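Local structure of ATP-dependent Clp endopeptidase (Clostridium difficile, 3FES) at residues N6-I16 / N103-L111. The protein probably works as a ClpC-type ATP-dependent chaperone, unfolding proteins for a partner protease, its N-terminal domain receiving substrates and adaptors as in relatives. Sequence-based numbering, arbitrary orientation.
Sequences NRFTQRAKKAI and NYIGTEHIL
The ring of Phe-8 lies between two isoleucines: Ile-105 reaches one face with CD1, off toward the rim, while Ile-16 of its own segment sets CD1 over the centre of the opposite face. Ile-105 also brings CG2 to within 3.6 Å of Phe-8 CE1, and Ile-110 CD1 approaches the same carbon obliquely. Farther out, Arg-7 and Tyr-104 run side by side in the same direction, with guanidinium and ring planes 82° apart. Tyr-104 CE1 sits over one guanidinium face, and Arg-7 NE meets the tyrosine at its edge, 3.6 Å from CD1; Asn-103 CB backs the centre of one face of that ring. A bend at the third torsion lays the arginine chain along the tyrosine.

Between these layers the backbones pair in a single beta bridge. Ile-105 N donates to Arg-7 O at 2.7 Å, almost straight (176°) and in the carbonyl plane. Thr-9 N returns a bond to Ile-105 O, 2.8 Å long, from above the carbonyl plane. A water accepts from Arg-7 N and donates to Asn-103 O, extending the link outward.

The bridge illustrates how two helix starts can be tied together. Gly-106 is the N-cap of one helix, and Thr-9 caps the other: OG1 stands between the backbone N and the carbonyl carbon (chi1 61°), from where it accepts from Ala-12 N at 3.0 Å. Ala-12 CB then packs 3.9 Å from Ile-110 CD1, and the axes of the short segments 10-16 and 107-111 are inclined to each other.

In this helical Clp N-terminal domain, side chains of helix 84-99, Leu-90, Ser-93 and Ala-97 among them, touch Phe-8, Ile-16 and Ile-105, whereas helix 33-43 packs on Ala-15, Thr-107 and Ile-110. Arg-11 forms a salt bridge with Glu-45, and Thr-107 OG1 bonds Ala-48 N at the start of helix 47-55.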
loop_
_atom_site.group_PDB
_atom_site.type_symbol
_atom_site.label_atom_id
_atom_site.label_comp_id
_atom_site.label_asym_id
_atom_site.label_seq_id
_atom_site.Cartn_x
_atom_site.Cartn_y
_atom_site.Cartn_z
ATOM N N ASN A 6 -14.461 -12.766 -4.036
ATOM C CA ASN A 6 -13.412 -11.739 -4.072
ATOM C C ASN A 6 -12.031 -12.373 -4.014
ATOM O O ASN A 6 -11.803 -13.318 -3.251
ATOM C CB ASN A 6 -13.519 -10.770 -2.891
ATOM C CG ASN A 6 -14.620 -9.727 -3.073
ATOM O OD1 ASN A 6 -15.418 -9.763 -4.038
ATOM N ND2 ASN A 6 -14.680 -8.790 -2.124
ATOM N N ARG A 7 -11.094 -11.849 -4.787
ATOM C CA ARG A 7 -9.778 -12.467 -4.820
ATOM C C ARG A 7 -8.760 -11.458 -5.289
ATOM O O ARG A 7 -9.081 -10.606 -6.139
ATOM C CB ARG A 7 -9.788 -13.699 -5.749
ATOM C CG ARG A 7 -10.252 -13.381 -7.180
ATOM C CD ARG A 7 -10.584 -14.624 -7.907
ATOM N NE ARG A 7 -9.405 -15.217 -8.540
ATOM C CZ ARG A 7 -9.427 -16.397 -9.124
ATOM N NH1 ARG A 7 -8.322 -16.877 -9.681
ATOM N NH2 ARG A 7 -10.546 -17.115 -9.091
ATOM N N PHE A 8 -7.563 -11.520 -4.705
ATOM C CA PHE A 8 -6.434 -10.657 -5.107
ATOM C C PHE A 8 -5.678 -11.263 -6.268
ATOM O O PHE A 8 -5.581 -12.489 -6.361
ATOM C CB PHE A 8 -5.437 -10.444 -3.942
ATOM C CG PHE A 8 -5.987 -9.594 -2.812
ATOM C CD1 PHE A 8 -6.109 -8.217 -2.955
ATOM C CD2 PHE A 8 -6.390 -10.170 -1.615
ATOM C CE1 PHE A 8 -6.645 -7.420 -1.923
ATOM C CE2 PHE A 8 -6.922 -9.373 -0.585
ATOM C CZ PHE A 8 -7.055 -8.015 -0.745
ATOM N N THR A 9 -5.085 -10.417 -7.120
ATOM C CA THR A 9 -4.147 -10.919 -8.141
ATOM C C THR A 9 -2.878 -11.419 -7.416
ATOM O O THR A 9 -2.636 -11.081 -6.222
ATOM C CB THR A 9 -3.686 -9.806 -9.074
ATOM O OG1 THR A 9 -3.004 -8.825 -8.281
ATOM C CG2 THR A 9 -4.863 -9.157 -9.812
ATOM N N GLN A 10 -2.096 -12.247 -8.107
ATOM C CA GLN A 10 -0.787 -12.653 -7.600
ATOM C C GLN A 10 0.124 -11.507 -7.221
ATOM O O GLN A 10 0.788 -11.578 -6.192
ATOM C CB GLN A 10 -0.050 -13.535 -8.612
ATOM C CG GLN A 10 -0.777 -14.758 -8.904
ATOM C CD GLN A 10 -1.064 -15.523 -7.645
ATOM O OE1 GLN A 10 -0.148 -16.082 -7.029
ATOM N NE2 GLN A 10 -2.340 -15.550 -7.243
ATOM N N ARG A 11 0.137 -10.447 -8.028
ATOM C CA ARG A 11 0.974 -9.263 -7.731
ATOM C C ARG A 11 0.489 -8.565 -6.454
ATOM O O ARG A 11 1.301 -8.099 -5.668
ATOM C CB ARG A 11 1.066 -8.309 -8.916
ATOM C CG ARG A 11 1.864 -8.875 -10.126
ATOM C CD ARG A 11 2.070 -7.756 -11.172
ATOM N NE ARG A 11 2.941 -8.211 -12.259
ATOM C CZ ARG A 11 2.537 -8.549 -13.480
ATOM N NH1 ARG A 11 1.242 -8.504 -13.816
ATOM N NH2 ARG A 11 3.441 -8.959 -14.377
ATOM N N ALA A 12 -0.821 -8.546 -6.233
ATOM C CA ALA A 12 -1.399 -7.893 -5.037
ATOM C C ALA A 12 -1.070 -8.736 -3.785
ATOM O O ALA A 12 -0.709 -8.190 -2.743
ATOM C CB ALA A 12 -2.896 -7.684 -5.208
ATOM N N LYS A 13 -1.153 -10.059 -3.912
ATOM C CA LYS A 13 -0.773 -10.931 -2.832
ATOM C C LYS A 13 0.707 -10.692 -2.497
ATOM O O LYS A 13 1.065 -10.641 -1.326
ATOM C CB LYS A 13 -0.944 -12.406 -3.225
ATOM C CG LYS A 13 -2.351 -12.898 -3.126
ATOM C CD LYS A 13 -2.435 -14.314 -3.745
ATOM C CE LYS A 13 -3.882 -14.646 -3.929
ATOM N NZ LYS A 13 -4.026 -15.708 -4.876
ATOM N N LYS A 14 1.552 -10.549 -3.515
ATOM C CA LYS A 14 2.983 -10.322 -3.293
ATOM C C LYS A 14 3.217 -9.019 -2.558
ATOM O O LYS A 14 4.041 -8.951 -1.630
ATOM C CB LYS A 14 3.766 -10.305 -4.601
ATOM C CG LYS A 14 5.289 -10.088 -4.418
ATOM C CD LYS A 14 5.929 -11.270 -3.721
ATOM C CE LYS A 14 7.451 -11.286 -3.884
ATOM N NZ LYS A 14 8.020 -12.496 -3.143
ATOM N N ALA A 15 2.495 -7.991 -2.968
ATOM C CA ALA A 15 2.613 -6.692 -2.305
ATOM C C ALA A 15 2.266 -6.763 -0.819
ATOM O O ALA A 15 2.975 -6.172 0.014
ATOM C CB ALA A 15 1.764 -5.616 -3.026
ATOM N N ILE A 16 1.162 -7.442 -0.493
ATOM C CA ILE A 16 0.770 -7.662 0.912
ATOM C C ILE A 16 1.840 -8.471 1.688
ATOM O O ILE A 16 2.210 -8.103 2.795
ATOM C CB ILE A 16 -0.631 -8.328 1.010
ATOM C CG1 ILE A 16 -1.707 -7.401 0.362
ATOM C CG2 ILE A 16 -0.942 -8.732 2.474
ATOM C CD1 ILE A 16 -3.095 -8.092 0.053
ATOM N N ASN A 103 -12.846 -8.926 -11.938
ATOM C CA ASN A 103 -12.769 -10.170 -11.174
ATOM C C ASN A 103 -11.667 -10.255 -10.133
ATOM O O ASN A 103 -11.736 -11.041 -9.184
ATOM C CB ASN A 103 -12.666 -11.365 -12.156
ATOM C CG ASN A 103 -14.018 -11.900 -12.543
ATOM O OD1 ASN A 103 -14.929 -11.989 -11.710
ATOM N ND2 ASN A 103 -14.146 -12.335 -13.799
ATOM N N TYR A 104 -10.629 -9.453 -10.312
ATOM C CA TYR A 104 -9.397 -9.682 -9.570
ATOM C C TYR A 104 -8.982 -8.362 -8.957
ATOM O O TYR A 104 -8.896 -7.362 -9.661
ATOM C CB TYR A 104 -8.310 -10.206 -10.537
ATOM C CG TYR A 104 -8.843 -11.287 -11.475
ATOM C CD1 TYR A 104 -9.042 -12.593 -11.020
ATOM C CD2 TYR A 104 -9.140 -10.997 -12.824
ATOM C CE1 TYR A 104 -9.539 -13.557 -11.846
ATOM C CE2 TYR A 104 -9.613 -11.981 -13.686
ATOM C CZ TYR A 104 -9.825 -13.260 -13.178
ATOM O OH TYR A 104 -10.342 -14.233 -13.993
ATOM N N ILE A 105 -8.741 -8.363 -7.650
ATOM C CA ILE A 105 -8.294 -7.146 -6.940
ATOM C C ILE A 105 -6.785 -7.001 -7.120
ATOM O O ILE A 105 -5.990 -7.841 -6.630
ATOM C CB ILE A 105 -8.640 -7.189 -5.431
ATOM C CG1 ILE A 105 -10.123 -7.554 -5.222
ATOM C CG2 ILE A 105 -8.212 -5.860 -4.728
ATOM C CD1 ILE A 105 -10.432 -8.074 -3.748
ATOM N N GLY A 106 -6.397 -5.972 -7.866
ATOM C CA GLY A 106 -4.991 -5.709 -8.184
ATOM C C GLY A 106 -4.316 -4.684 -7.296
ATOM O O GLY A 106 -4.956 -4.045 -6.428
ATOM N N THR A 107 -3.025 -4.479 -7.529
ATOM C CA THR A 107 -2.287 -3.445 -6.794
ATOM C C THR A 107 -2.940 -2.070 -6.911
ATOM O O THR A 107 -2.968 -1.312 -5.939
ATOM C CB THR A 107 -0.789 -3.370 -7.169
ATOM O OG1 THR A 107 -0.627 -2.913 -8.509
ATOM C CG2 THR A 107 -0.128 -4.739 -6.996
ATOM N N GLU A 108 -3.551 -1.814 -8.057
ATOM C CA GLU A 108 -4.200 -0.503 -8.314
ATOM C C GLU A 108 -5.399 -0.281 -7.374
ATOM O O GLU A 108 -5.661 0.853 -6.895
ATOM C CB GLU A 108 -4.586 -0.360 -9.816
ATOM C CG GLU A 108 -5.635 -1.360 -10.345
ATOM C CD GLU A 108 -5.027 -2.655 -10.833
ATOM O OE1 GLU A 108 -5.700 -3.326 -11.659
ATOM O OE2 GLU A 108 -3.882 -2.987 -10.444
ATOM N N HIS A 109 -6.132 -1.354 -7.111
ATOM C CA HIS A 109 -7.284 -1.283 -6.195
ATOM C C HIS A 109 -6.873 -1.034 -4.752
ATOM O O HIS A 109 -7.530 -0.268 -4.058
ATOM C CB HIS A 109 -8.220 -2.491 -6.321
ATOM C CG HIS A 109 -8.630 -2.788 -7.734
ATOM N ND1 HIS A 109 -9.561 -2.032 -8.429
ATOM C CD2 HIS A 109 -8.170 -3.715 -8.605
ATOM C CE1 HIS A 109 -9.685 -2.515 -9.655
ATOM N NE2 HIS A 109 -8.868 -3.548 -9.779
ATOM N N ILE A 110 -5.766 -1.636 -4.332
ATOM C CA ILE A 110 -5.233 -1.406 -2.987
ATOM C C ILE A 110 -4.763 0.041 -2.860
ATOM O O ILE A 110 -5.075 0.690 -1.892
ATOM C CB ILE A 110 -4.137 -2.405 -2.632
ATOM C CG1 ILE A 110 -4.719 -3.831 -2.751
ATOM C CG2 ILE A 110 -3.570 -2.121 -1.185
ATOM C CD1 ILE A 110 -3.660 -4.967 -2.482
ATOM N N LEU A 111 -4.058 0.555 -3.859
ATOM C CA LEU A 111 -3.604 1.953 -3.767
ATOM C C LEU A 111 -4.809 2.921 -3.816
ATOM O O LEU A 111 -4.848 3.915 -3.085
ATOM C CB LEU A 111 -2.552 2.251 -4.881
ATOM C CG LEU A 111 -1.948 3.677 -4.809
ATOM C CD1 LEU A 111 -1.310 3.973 -3.448
ATOM C CD2 LEU A 111 -0.904 3.856 -5.982
HETATM O O HOH W 1 -12.267 -10.031 -6.766
#